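Local coordinates for protein L-Ala-D/L-Glu Epimerase (Escherichia coli, PDB 1JPD) that belongs to the enolase superfamily, whose members join an alpha+beta capping domain to a beta/alpha-barrel domain, at residues A[9-14]-A[60-65]; A[66-71]-A[83-88]; A[76-81]-A[93-98]. All blocks are in the same frame, centred on the assembly; numbering follows the deposited sequence.

Contact 1. Residues A[9-14]-A[60-65]; sequences VFEEAW and SVMAQI
Val-9 meets the helical segment 60-65 with both of its methyl groups, each on a different partner: CG1 lies 3.6 Å from CE of Met-62, and CG2 lies 3.7 Å from CG2 of Ile-65. The division follows from a chi1 of 175° on a CB directed at the helix, which puts CG1 opposite the backbone N and CG2 opposite the carbonyl carbon. Met-62 answers with its thioether. Its chain is straight at chi2 and turns only at chi3 (78°), which swings CE along to Val-9 while SD stops beside Glu-11, 4.0 Å from the CB of that residue. The Val-9 and Met-62 side chains lie alongside each other, pointing opposite ways. No hydrogen bond crosses this interface, and most of the 208 Å² buried comes from Val-9, Met-62 and Ile-65. Strand 9-14 and helix 60-65 run nearly antiparallel, at 168°, with their axes 9.7 Å apart, and the contact is confined to the first three residues of the strand segment. The carboxylate of Glu-11 turns to a long, weak ion pair between its OE2 and Arg-31. Strand 6-15 is an outer strand of the three-stranded antiparallel sheet, bonded to strand 29-39; helix 58-66 packs beside it, with Ile-65 also touching Val-35 of strand 29-39 and Leu-94 of helix 89-104.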
ATOM      1  N   VAL A   9       5.553   2.224 -23.072  1.00 45.54           N
ATOM      2  CA  VAL A   9       4.435   2.049 -22.169  1.00 43.42           C
ATOM      3  C   VAL A   9       3.650   0.830 -22.595  1.00 42.81           C
ATOM      4  O   VAL A   9       3.253   0.715 -23.752  1.00 45.74           O
ATOM      5  CB  VAL A   9       3.513   3.287 -22.193  1.00 45.93           C
ATOM      6  CG1 VAL A   9       2.279   3.051 -21.338  1.00 45.43           C
ATOM      7  CG2 VAL A   9       4.273   4.496 -21.675  1.00 49.14           C
ATOM      8  N   PHE A  10       3.444  -0.098 -21.672  1.00 43.72           N
ATOM      9  CA  PHE A  10       2.675  -1.288 -21.999  1.00 48.29           C
ATOM     10  C   PHE A  10       1.857  -1.802 -20.823  1.00 48.00           C
ATOM     11  O   PHE A  10       2.231  -1.664 -19.656  1.00 51.30           O
ATOM     12  CB  PHE A  10       3.577  -2.389 -22.584  1.00 46.29           C
ATOM     13  CG  PHE A  10       4.774  -2.723 -21.743  1.00 47.73           C
ATOM     14  CD1 PHE A  10       4.760  -3.824 -20.897  1.00 47.88           C
ATOM     15  CD2 PHE A  10       5.931  -1.955 -21.821  1.00 49.63           C
ATOM     16  CE1 PHE A  10       5.880  -4.157 -20.143  1.00 45.06           C
ATOM     17  CE2 PHE A  10       7.059  -2.280 -21.065  1.00 46.09           C
ATOM     18  CZ  PHE A  10       7.031  -3.385 -20.228  1.00 44.76           C
ATOM     19  N   GLU A  11       0.724  -2.393 -21.163  1.00 44.21           N
ATOM     20  CA  GLU A  11      -0.230  -2.900 -20.202  1.00 44.56           C
ATOM     21  C   GLU A  11      -0.072  -4.398 -19.950  1.00 42.37           C
ATOM     22  O   GLU A  11       0.185  -5.155 -20.877  1.00 43.60           O
ATOM     23  CB  GLU A  11      -1.621  -2.545 -20.740  1.00 48.61           C
ATOM     24  CG  GLU A  11      -2.810  -3.242 -20.144  1.00 53.18           C
ATOM     25  CD  GLU A  11      -4.096  -2.764 -20.788  1.00 56.75           C
ATOM     26  OE1 GLU A  11      -4.083  -2.519 -22.011  1.00 53.56           O
ATOM     27  OE2 GLU A  11      -5.118  -2.638 -20.082  1.00 59.74           O
ATOM     28  N   GLU A  12      -0.222  -4.812 -18.691  1.00 37.55           N
ATOM     29  CA  GLU A  12      -0.102  -6.220 -18.316  1.00 33.64           C
ATOM     30  C   GLU A  12      -1.180  -6.704 -17.340  1.00 33.67           C
ATOM     31  O   GLU A  12      -1.337  -6.153 -16.252  1.00 37.61           O
ATOM     32  CB  GLU A  12       1.264  -6.491 -17.677  1.00 32.86           C
ATOM     33  CG  GLU A  12       2.451  -6.287 -18.586  1.00 35.72           C
ATOM     34  CD  GLU A  12       3.764  -6.678 -17.927  1.00 42.69           C
ATOM     35  OE1 GLU A  12       3.830  -6.696 -16.670  1.00 37.31           O
ATOM     36  OE2 GLU A  12       4.736  -6.955 -18.670  1.00 40.44           O
ATOM     37  N   ALA A  13      -1.906  -7.750 -17.717  1.00 30.33           N
ATOM     38  CA  ALA A  13      -2.930  -8.306 -16.841  1.00 31.19           C
ATOM     39  C   ALA A  13      -2.447  -9.642 -16.276  1.00 34.55           C
ATOM     40  O   ALA A  13      -2.527 -10.671 -16.947  1.00 37.64           O
ATOM     41  CB  ALA A  13      -4.237  -8.503 -17.607  1.00 23.15           C
ATOM     42  N   TRP A  14      -1.950  -9.627 -15.040  1.00 38.22           N
ATOM     43  CA  TRP A  14      -1.444 -10.847 -14.404  1.00 41.00           C
ATOM     44  C   TRP A  14      -2.522 -11.678 -13.709  1.00 43.04           C
ATOM     45  O   TRP A  14      -3.280 -11.171 -12.888  1.00 46.98           O
ATOM     46  CB  TRP A  14      -0.348 -10.503 -13.391  1.00 38.37           C
ATOM     47  CG  TRP A  14       0.841  -9.794 -13.979  1.00 40.51           C
ATOM     48  CD1 TRP A  14       0.903  -8.491 -14.399  1.00 38.52           C
ATOM     49  CD2 TRP A  14       2.149 -10.341 -14.177  1.00 37.89           C
ATOM     50  NE1 TRP A  14       2.172  -8.195 -14.835  1.00 36.58           N
ATOM     51  CE2 TRP A  14       2.957  -9.310 -14.708  1.00 35.65           C
ATOM     52  CE3 TRP A  14       2.720 -11.602 -13.951  1.00 40.35           C
ATOM     53  CZ2 TRP A  14       4.306  -9.502 -15.021  1.00 37.05           C
ATOM     54  CZ3 TRP A  14       4.065 -11.795 -14.263  1.00 34.80           C
ATOM     55  CH2 TRP A  14       4.842 -10.747 -14.791  1.00 35.50           C
ATOM     56  N   SER A  60      -7.219   4.897 -19.088  1.00 50.93           N
ATOM     57  CA  SER A  60      -7.162   6.205 -18.448  1.00 53.93           C
ATOM     58  C   SER A  60      -5.748   6.606 -18.015  1.00 54.75           C
ATOM     59  O   SER A  60      -5.311   7.741 -18.232  1.00 51.09           O
ATOM     60  CB  SER A  60      -8.084   6.205 -17.232  1.00 58.16           C
ATOM     61  OG  SER A  60      -8.123   7.486 -16.643  1.00 64.82           O
ATOM     62  N   VAL A  61      -5.039   5.667 -17.395  1.00 53.50           N
ATOM     63  CA  VAL A  61      -3.686   5.913 -16.925  1.00 49.50           C
ATOM     64  C   VAL A  61      -2.673   5.948 -18.067  1.00 48.45           C
ATOM     65  O   VAL A  61      -1.720   6.728 -18.032  1.00 48.23           O
ATOM     66  CB  VAL A  61      -3.266   4.846 -15.902  1.00 52.09           C
ATOM     67  CG1 VAL A  61      -1.856   5.123 -15.414  1.00 51.24           C
ATOM     68  CG2 VAL A  61      -4.246   4.839 -14.736  1.00 48.85           C
ATOM     69  N   MET A  62      -2.865   5.105 -19.079  1.00 48.06           N
ATOM     70  CA  MET A  62      -1.940   5.099 -20.206  1.00 49.66           C
ATOM     71  C   MET A  62      -2.039   6.433 -20.929  1.00 47.46           C
ATOM     72  O   MET A  62      -1.029   6.997 -21.355  1.00 49.63           O
ATOM     73  CB  MET A  62      -2.245   3.940 -21.157  1.00 53.02           C
ATOM     74  CG  MET A  62      -1.886   2.593 -20.571  1.00 55.25           C
ATOM     75  SD  MET A  62      -2.141   1.249 -21.721  1.00 67.20           S
ATOM     76  CE  MET A  62      -0.677   1.436 -22.743  1.00 64.31           C
ATOM     77  N   ALA A  63      -3.256   6.950 -21.048  1.00 45.14           N
ATOM     78  CA  ALA A  63      -3.457   8.236 -21.696  1.00 44.42           C
ATOM     79  C   ALA A  63      -2.687   9.332 -20.956  1.00 45.74           C
ATOM     80  O   ALA A  63      -2.032  10.168 -21.586  1.00 51.21           O
ATOM     81  CB  ALA A  63      -4.942   8.570 -21.742  1.00 39.23           C
ATOM     82  N   GLN A  64      -2.753   9.332 -19.625  1.00 45.24           N
ATOM     83  CA  GLN A  64      -2.048  10.347 -18.842  1.00 46.08           C
ATOM     84  C   GLN A  64      -0.546  10.263 -19.048  1.00 48.87           C
ATOM     85  O   GLN A  64       0.131  11.288 -19.125  1.00 52.01           O
ATOM     86  CB  GLN A  64      -2.339  10.202 -17.346  1.00 47.74           C
ATOM     87  CG  GLN A  64      -3.789  10.363 -16.942  1.00 46.97           C
ATOM     88  CD  GLN A  64      -3.963  10.305 -15.436  1.00 49.02           C
ATOM     89  OE1 GLN A  64      -3.493  11.183 -14.709  1.00 49.66           O
ATOM     90  NE2 GLN A  64      -4.629   9.266 -14.959  1.00 45.70           N
ATOM     91  N   ILE A  65      -0.021   9.043 -19.135  1.00 50.97           N
ATOM     92  CA  ILE A  65       1.417   8.869 -19.320  1.00 52.54           C
ATOM     93  C   ILE A  65       1.852   9.378 -20.694  1.00 52.25           C
ATOM     94  O   ILE A  65       2.817  10.151 -20.798  1.00 47.56           O
ATOM     95  CB  ILE A  65       1.848   7.375 -19.127  1.00 50.16           C
ATOM     96  CG1 ILE A  65       1.465   6.907 -17.718  1.00 45.96           C
ATOM     97  CG2 ILE A  65       3.365   7.231 -19.310  1.00 45.51           C
ATOM     98  CD1 ILE A  65       1.915   5.507 -17.370  1.00 41.79           C
TER

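Contact 2. Residues A[66-71]-A[83-88]; sequences MSVVPQ and KILPAG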
ATOM      1  N   MET A  66       1.139   8.958 -21.739  1.00 50.88           N
ATOM      2  CA  MET A  66       1.461   9.394 -23.096  1.00 53.90           C
ATOM      3  C   MET A  66       1.495  10.911 -23.115  1.00 54.70           C
ATOM      4  O   MET A  66       2.447  11.520 -23.602  1.00 59.19           O
ATOM      5  CB  MET A  66       0.408   8.920 -24.103  1.00 53.00           C
ATOM      6  CG  MET A  66       0.190   7.418 -24.174  1.00 57.81           C
ATOM      7  SD  MET A  66       1.718   6.465 -24.238  1.00 67.91           S
ATOM      8  CE  MET A  66       2.598   7.280 -25.575  1.00 61.86           C
ATOM      9  N   SER A  67       0.449  11.515 -22.567  1.00 54.75           N
ATOM     10  CA  SER A  67       0.326  12.965 -22.522  1.00 55.52           C
ATOM     11  C   SER A  67       1.608  13.647 -22.071  1.00 53.60           C
ATOM     12  O   SER A  67       1.803  14.833 -22.327  1.00 58.71           O
ATOM     13  CB  SER A  67      -0.794  13.372 -21.567  1.00 58.11           C
ATOM     14  OG  SER A  67      -0.280  13.574 -20.260  1.00 61.47           O
ATOM     15  N   VAL A  68       2.481  12.918 -21.393  1.00 48.56           N
ATOM     16  CA  VAL A  68       3.705  13.540 -20.928  1.00 47.90           C
ATOM     17  C   VAL A  68       4.971  12.863 -21.467  1.00 49.68           C
ATOM     18  O   VAL A  68       6.086  13.134 -21.006  1.00 43.57           O
ATOM     19  CB  VAL A  68       3.725  13.598 -19.377  1.00 48.46           C
ATOM     20  CG1 VAL A  68       4.044  12.230 -18.795  1.00 43.34           C
ATOM     21  CG2 VAL A  68       4.713  14.644 -18.913  1.00 51.06           C
ATOM     22  N   VAL A  69       4.793  11.991 -22.456  1.00 51.30           N
ATOM     23  CA  VAL A  69       5.920  11.302 -23.079  1.00 56.72           C
ATOM     24  C   VAL A  69       6.898  12.301 -23.710  1.00 59.91           C
ATOM     25  O   VAL A  69       8.110  12.193 -23.509  1.00 60.50           O
ATOM     26  CB  VAL A  69       5.445  10.311 -24.166  1.00 60.78           C
ATOM     27  CG1 VAL A  69       6.634   9.825 -24.983  1.00 60.28           C
ATOM     28  CG2 VAL A  69       4.738   9.126 -23.515  1.00 60.63           C
ATOM     29  N   PRO A  70       6.386  13.279 -24.492  1.00 61.96           N
ATOM     30  CA  PRO A  70       7.253  14.278 -25.128  1.00 61.18           C
ATOM     31  C   PRO A  70       8.179  14.959 -24.126  1.00 62.34           C
ATOM     32  O   PRO A  70       9.378  15.094 -24.366  1.00 62.43           O
ATOM     33  CB  PRO A  70       6.255  15.251 -25.743  1.00 60.51           C
ATOM     34  CG  PRO A  70       5.146  14.350 -26.158  1.00 60.47           C
ATOM     35  CD  PRO A  70       4.992  13.444 -24.951  1.00 63.50           C
ATOM     36  N   GLN A  71       7.615  15.380 -22.999  1.00 65.24           N
ATOM     37  CA  GLN A  71       8.380  16.048 -21.947  1.00 67.81           C
ATOM     38  C   GLN A  71       9.337  15.084 -21.234  1.00 67.88           C
ATOM     39  O   GLN A  71      10.339  15.506 -20.653  1.00 67.88           O
ATOM     40  CB  GLN A  71       7.412  16.686 -20.943  1.00 70.17           C
ATOM     41  CG  GLN A  71       6.445  17.664 -21.593  1.00 71.58           C
ATOM     42  CD  GLN A  71       4.994  17.353 -21.298  1.00 74.07           C
ATOM     43  OE1 GLN A  71       4.505  17.606 -20.199  1.00 81.16           O
ATOM     44  NE2 GLN A  71       4.297  16.797 -22.283  1.00 72.54           N
ATOM     45  N   LYS A  83       4.699  18.524 -10.732  1.00 60.82           N
ATOM     46  CA  LYS A  83       3.858  19.652 -11.105  1.00 60.10           C
ATOM     47  C   LYS A  83       3.059  19.415 -12.385  1.00 59.48           C
ATOM     48  O   LYS A  83       2.069  20.101 -12.628  1.00 56.02           O
ATOM     49  CB  LYS A  83       4.721  20.905 -11.243  1.00 59.38           C
ATOM     50  CG  LYS A  83       5.583  21.185 -10.023  1.00 59.72           C
ATOM     51  CD  LYS A  83       6.621  22.247 -10.325  1.00 63.64           C
ATOM     52  CE  LYS A  83       7.659  22.334  -9.227  1.00 63.57           C
ATOM     53  NZ  LYS A  83       8.826  23.143  -9.684  1.00 67.54           N
ATOM     54  N   ILE A  84       3.480  18.438 -13.190  1.00 59.65           N
ATOM     55  CA  ILE A  84       2.789  18.114 -14.441  1.00 60.63           C
ATOM     56  C   ILE A  84       1.539  17.247 -14.254  1.00 60.55           C
ATOM     57  O   ILE A  84       0.440  17.640 -14.643  1.00 62.33           O
ATOM     58  CB  ILE A  84       3.721  17.379 -15.435  1.00 62.71           C
ATOM     59  CG1 ILE A  84       4.834  18.312 -15.903  1.00 62.39           C
ATOM     60  CG2 ILE A  84       2.917  16.875 -16.632  1.00 63.24           C
ATOM     61  CD1 ILE A  84       5.823  17.642 -16.841  1.00 64.65           C
ATOM     62  N   LEU A  85       1.706  16.064 -13.672  1.00 60.22           N
ATOM     63  CA  LEU A  85       0.576  15.156 -13.465  1.00 56.43           C
ATOM     64  C   LEU A  85       0.085  15.172 -12.021  1.00 52.46           C
ATOM     65  O   LEU A  85       0.834  15.501 -11.102  1.00 55.57           O
ATOM     66  CB  LEU A  85       0.973  13.720 -13.828  1.00 54.12           C
ATOM     67  CG  LEU A  85       1.421  13.385 -15.250  1.00 51.72           C
ATOM     68  CD1 LEU A  85       1.800  11.918 -15.301  1.00 51.21           C
ATOM     69  CD2 LEU A  85       0.303  13.680 -16.243  1.00 50.56           C
ATOM     70  N   PRO A  86      -1.193  14.838 -11.809  1.00 47.40           N
ATOM     71  CA  PRO A  86      -1.740  14.816 -10.448  1.00 51.25           C
ATOM     72  C   PRO A  86      -1.372  13.480  -9.786  1.00 53.79           C
ATOM     73  O   PRO A  86      -0.935  12.554 -10.469  1.00 56.76           O
ATOM     74  CB  PRO A  86      -3.244  14.957 -10.683  1.00 48.98           C
ATOM     75  CG  PRO A  86      -3.444  14.220 -11.974  1.00 44.15           C
ATOM     76  CD  PRO A  86      -2.264  14.690 -12.812  1.00 42.51           C
ATOM     77  N   ALA A  87      -1.531  13.376  -8.470  1.00 51.02           N
ATOM     78  CA  ALA A  87      -1.218  12.126  -7.792  1.00 45.65           C
ATOM     79  C   ALA A  87      -2.162  11.050  -8.324  1.00 41.55           C
ATOM     80  O   ALA A  87      -3.358  11.291  -8.469  1.00 46.27           O
ATOM     81  CB  ALA A  87      -1.389  12.285  -6.295  1.00 46.54           C
ATOM     82  N   GLY A  88      -1.619   9.872  -8.618  1.00 36.11           N
ATOM     83  CA  GLY A  88      -2.425   8.781  -9.143  1.00 33.49           C
ATOM     84  C   GLY A  88      -1.529   7.713  -9.744  1.00 37.23           C
ATOM     85  O   GLY A  88      -0.307   7.863  -9.742  1.00 38.08           O
TER
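Ile-84 packs against Val-68 and Gln-71, and its side chain can be followed outward from a CB that is directed at the 66-71 segment. At CB the chain forks. The CG2 branch, trans to the backbone N, ends 3.7 Å from Val-68 CG2, with Gln-71 OE1 at 4.0 Å from the same Ile-84 CG2. The longer branch leaves through CG1, which chi1 (-67°) sets beside the backbone N, and an extended chi2 carries its tip on to the same two residues: Ile-84 CD1 is 3.6 Å from Gln-71 OE1 and 3.8 Å from Val-68 CG2. The amide oxygen thus rests on an aliphatic surface, while the other end of that amide is bonded: Gln-71 NE2 donates to Ser-67 O at 3.2 Å with an N-H...O angle of 143°, arriving in the carbonyl plane on a lone pair. This bond ties helix 69-73 back to the type I turn Met-66 to Val-69, which joins helix 58-66 to it in the helical part of the enolase-type capping domain; Val-68 is the N-cap residue of the second helix. The other methyl of Val-68, CG1, faces Leu-85 CD1 at 4.2 Å, and both residues also touch Leu-94 of helix 89-104. Leu-85 CD2 reaches the Ser-67 side chain, 4.1 Å from its OG, and that hydroxyl is hydrogen-bonded to Gln-64 O.

Contact 3. Residues A[76-81]-A[93-98]; sequences LTREEL and ALDCAL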
ATOM      1  N   LEU A  76      12.639  15.181 -18.479  1.00 63.34           N
ATOM      2  CA  LEU A  76      11.785  15.507 -17.334  1.00 62.56           C
ATOM      3  C   LEU A  76      12.276  14.864 -16.044  1.00 62.91           C
ATOM      4  O   LEU A  76      12.273  13.646 -15.920  1.00 67.81           O
ATOM      5  CB  LEU A  76      10.356  15.038 -17.600  1.00 63.07           C
ATOM      6  CG  LEU A  76       9.330  15.409 -16.530  1.00 63.47           C
ATOM      7  CD1 LEU A  76       9.140  16.918 -16.529  1.00 59.74           C
ATOM      8  CD2 LEU A  76       8.011  14.702 -16.809  1.00 62.23           C
ATOM      9  N   THR A  77      12.694  15.678 -15.084  1.00 65.00           N
ATOM     10  CA  THR A  77      13.170  15.137 -13.817  1.00 67.40           C
ATOM     11  C   THR A  77      11.983  14.804 -12.924  1.00 69.43           C
ATOM     12  O   THR A  77      10.838  15.113 -13.251  1.00 67.50           O
ATOM     13  CB  THR A  77      14.061  16.139 -13.060  1.00 69.25           C
ATOM     14  OG1 THR A  77      13.340  17.361 -12.866  1.00 72.48           O
ATOM     15  CG2 THR A  77      15.343  16.409 -13.828  1.00 68.88           C
ATOM     16  N   ARG A  78      12.269  14.168 -11.793  1.00 71.09           N
ATOM     17  CA  ARG A  78      11.237  13.798 -10.840  1.00 70.03           C
ATOM     18  C   ARG A  78      10.630  15.043 -10.214  1.00 70.74           C
ATOM     19  O   ARG A  78       9.424  15.103  -9.978  1.00 71.36           O
ATOM     20  CB  ARG A  78      11.831  12.912  -9.747  1.00 70.05           C
ATOM     21  CG  ARG A  78      12.021  11.462 -10.157  1.00 73.27           C
ATOM     22  CD  ARG A  78      13.215  10.850  -9.451  1.00 73.70           C
ATOM     23  NE  ARG A  78      14.462  11.384  -9.992  1.00 79.08           N
ATOM     24  CZ  ARG A  78      15.645  11.274  -9.401  1.00 77.27           C
ATOM     25  NH1 ARG A  78      15.753  10.644  -8.237  1.00 74.33           N
ATOM     26  NH2 ARG A  78      16.720  11.795  -9.974  1.00 76.95           N
ATOM     27  N   GLU A  79      11.461  16.043  -9.946  1.00 70.88           N
ATOM     28  CA  GLU A  79      10.954  17.265  -9.340  1.00 70.75           C
ATOM     29  C   GLU A  79       9.969  17.966 -10.272  1.00 68.52           C
ATOM     30  O   GLU A  79       8.968  18.517  -9.817  1.00 67.06           O
ATOM     31  CB  GLU A  79      12.098  18.216  -8.987  1.00 71.37           C
ATOM     32  CG  GLU A  79      11.646  19.385  -8.133  1.00 77.21           C
ATOM     33  CD  GLU A  79      12.659  20.509  -8.090  1.00 82.93           C
ATOM     34  OE1 GLU A  79      13.724  20.341  -7.457  1.00 84.62           O
ATOM     35  OE2 GLU A  79      12.384  21.566  -8.702  1.00 84.21           O
ATOM     36  N   GLU A  80      10.248  17.930 -11.574  1.00 66.57           N
ATOM     37  CA  GLU A  80       9.380  18.569 -12.563  1.00 66.43           C
ATOM     38  C   GLU A  80       8.089  17.778 -12.777  1.00 63.93           C
ATOM     39  O   GLU A  80       7.040  18.353 -13.063  1.00 62.94           O
ATOM     40  CB  GLU A  80      10.105  18.725 -13.913  1.00 69.27           C
ATOM     41  CG  GLU A  80      11.441  19.472 -13.858  1.00 72.66           C
ATOM     42  CD  GLU A  80      12.070  19.672 -15.234  1.00 74.82           C
ATOM     43  OE1 GLU A  80      11.625  20.574 -15.978  1.00 76.17           O
ATOM     44  OE2 GLU A  80      13.008  18.921 -15.576  1.00 75.37           O
ATOM     45  N   LEU A  81       8.167  16.456 -12.634  1.00 62.79           N
ATOM     46  CA  LEU A  81       7.004  15.587 -12.827  1.00 56.99           C
ATOM     47  C   LEU A  81       5.874  15.816 -11.825  1.00 57.86           C
ATOM     48  O   LEU A  81       4.705  15.621 -12.151  1.00 60.79           O
ATOM     49  CB  LEU A  81       7.429  14.120 -12.769  1.00 51.01           C
ATOM     50  CG  LEU A  81       6.307  13.089 -12.868  1.00 49.67           C
ATOM     51  CD1 LEU A  81       5.608  13.209 -14.212  1.00 51.09           C
ATOM     52  CD2 LEU A  81       6.885  11.701 -12.683  1.00 51.39           C
ATOM     53  N   ALA A  93       3.818   5.353 -11.903  1.00 38.61           N
ATOM     54  CA  ALA A  93       4.664   4.603 -12.825  1.00 38.71           C
ATOM     55  C   ALA A  93       5.850   5.458 -13.290  1.00 42.68           C
ATOM     56  O   ALA A  93       6.994   4.995 -13.294  1.00 43.20           O
ATOM     57  CB  ALA A  93       3.863   4.139 -14.017  1.00 31.95           C
ATOM     58  N   LEU A  94       5.586   6.707 -13.663  1.00 42.99           N
ATOM     59  CA  LEU A  94       6.659   7.580 -14.127  1.00 44.31           C
ATOM     60  C   LEU A  94       7.661   7.933 -13.037  1.00 46.72           C
ATOM     61  O   LEU A  94       8.878   7.848 -13.242  1.00 47.75           O
ATOM     62  CB  LEU A  94       6.079   8.858 -14.729  1.00 39.08           C
ATOM     63  CG  LEU A  94       5.250   8.591 -15.981  1.00 43.89           C
ATOM     64  CD1 LEU A  94       4.654   9.887 -16.492  1.00 41.16           C
ATOM     65  CD2 LEU A  94       6.121   7.929 -17.033  1.00 40.90           C
ATOM     66  N   ASP A  95       7.150   8.332 -11.879  1.00 47.30           N
ATOM     67  CA  ASP A  95       8.011   8.699 -10.765  1.00 45.62           C
ATOM     68  C   ASP A  95       8.903   7.515 -10.397  1.00 47.40           C
ATOM     69  O   ASP A  95      10.106   7.671 -10.197  1.00 46.15           O
ATOM     70  CB  ASP A  95       7.161   9.141  -9.566  1.00 40.74           C
ATOM     71  CG  ASP A  95       8.000   9.629  -8.394  1.00 42.51           C
ATOM     72  OD1 ASP A  95       8.331   8.820  -7.506  1.00 46.88           O
ATOM     73  OD2 ASP A  95       8.339  10.826  -8.360  1.00 41.51           O
ATOM     74  N   CYS A  96       8.319   6.324 -10.328  1.00 46.74           N
ATOM     75  CA  CYS A  96       9.104   5.149  -9.991  1.00 46.91           C
ATOM     76  C   CYS A  96      10.082   4.817 -11.105  1.00 48.67           C
ATOM     77  O   CYS A  96      11.217   4.439 -10.832  1.00 55.18           O
ATOM     78  CB  CYS A  96       8.193   3.953  -9.704  1.00 47.60           C
ATOM     79  SG  CYS A  96       7.253   4.135  -8.168  1.00 41.86           S
ATOM     80  N   ALA A  97       9.655   4.956 -12.355  1.00 45.69           N
ATOM     81  CA  ALA A  97      10.549   4.674 -13.473  1.00 44.53           C
ATOM     82  C   ALA A  97      11.760   5.615 -13.419  1.00 45.14           C
ATOM     83  O   ALA A  97      12.882   5.198 -13.692  1.00 48.80           O
ATOM     84  CB  ALA A  97       9.813   4.835 -14.789  1.00 43.72           C
ATOM     85  N   LEU A  98      11.534   6.876 -13.060  1.00 44.71           N
ATOM     86  CA  LEU A  98      12.625   7.843 -12.961  1.00 47.31           C
ATOM     87  C   LEU A  98      13.583   7.501 -11.815  1.00 50.21           C
ATOM     88  O   LEU A  98      14.795   7.676 -11.946  1.00 56.19           O
ATOM     89  CB  LEU A  98      12.080   9.264 -12.759  1.00 45.02           C
ATOM     90  CG  LEU A  98      11.313   9.892 -13.925  1.00 50.65           C
ATOM     91  CD1 LEU A  98      10.809  11.276 -13.522  1.00 48.10           C
ATOM     92  CD2 LEU A  98      12.220   9.985 -15.145  1.00 45.25           C
TER
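Arg-78 and Asp-95 mark the closest backbone approach, their CA atoms 6.0 Å apart where the first turn of helix 78-84 meets the middle of helix 89-104. Leu-98 is the residue most buried by the other segment: its CB lies 3.4 Å from CG of Arg-78, and the two side chains pass side by side with their ends directed oppositely. Bends at chi2 (149°) and chi3 (-72°) then lead the arginine along helix 89-104, so that Leu-98 O comes over one face of the guanidinium, 4.2 Å above its plane and offset toward the rim; a cation-pi contact with Trp-99 adds to this setting. Leu-81 meets Leu-94 at about a right angle, with Leu-81 CD2 3.6 Å from Leu-94 CB, and the same Leu-81 CD2 is 4.0 Å from Leu-98 CD1. Helix 78-84 opens with a capping box: Thr-77 N donates to Glu-80 OE2 at 3.3 Å and 171°, and Glu-80 N returns a weak bond to Thr-77 OG1 at 3.4 Å. Thr-77 OG1 also donates to Glu-80 OE2, on the anti lone pair of that oxygen, giving OE2 two donors. The CB of Thr-77 points away from 93-98. Asp-95 makes no salt bridge with Arg-78; its OD2 is hydrogen-bonded to Thr-258 OG1 in helix 257-269 of the barrel domain.

In the fold
Contact 3 is the buried one, with five of its seven touching residues enclosed; contact 2 is partly buried and contact 1 lies at the surface. Contacts 2 and 3 share helix 78-84, cross along the chain and have centres about 9 Å apart, whereas contact 1 closes before either opens. Leu-94 connects all three: its CD2 is 3.6 Å from Ile-65 CG2, and its CD1 is 3.7 Å from Leu-85 CD1. No hydrogen bond crosses within any of the three pairs of segments. Chemistry follows place: buried contact 3 is dominated by leucines and the aliphatic stem of an arginine, contact 2 adds an amide oxygen, and surface contact 1 sets a valine of an outer strand against a thioether.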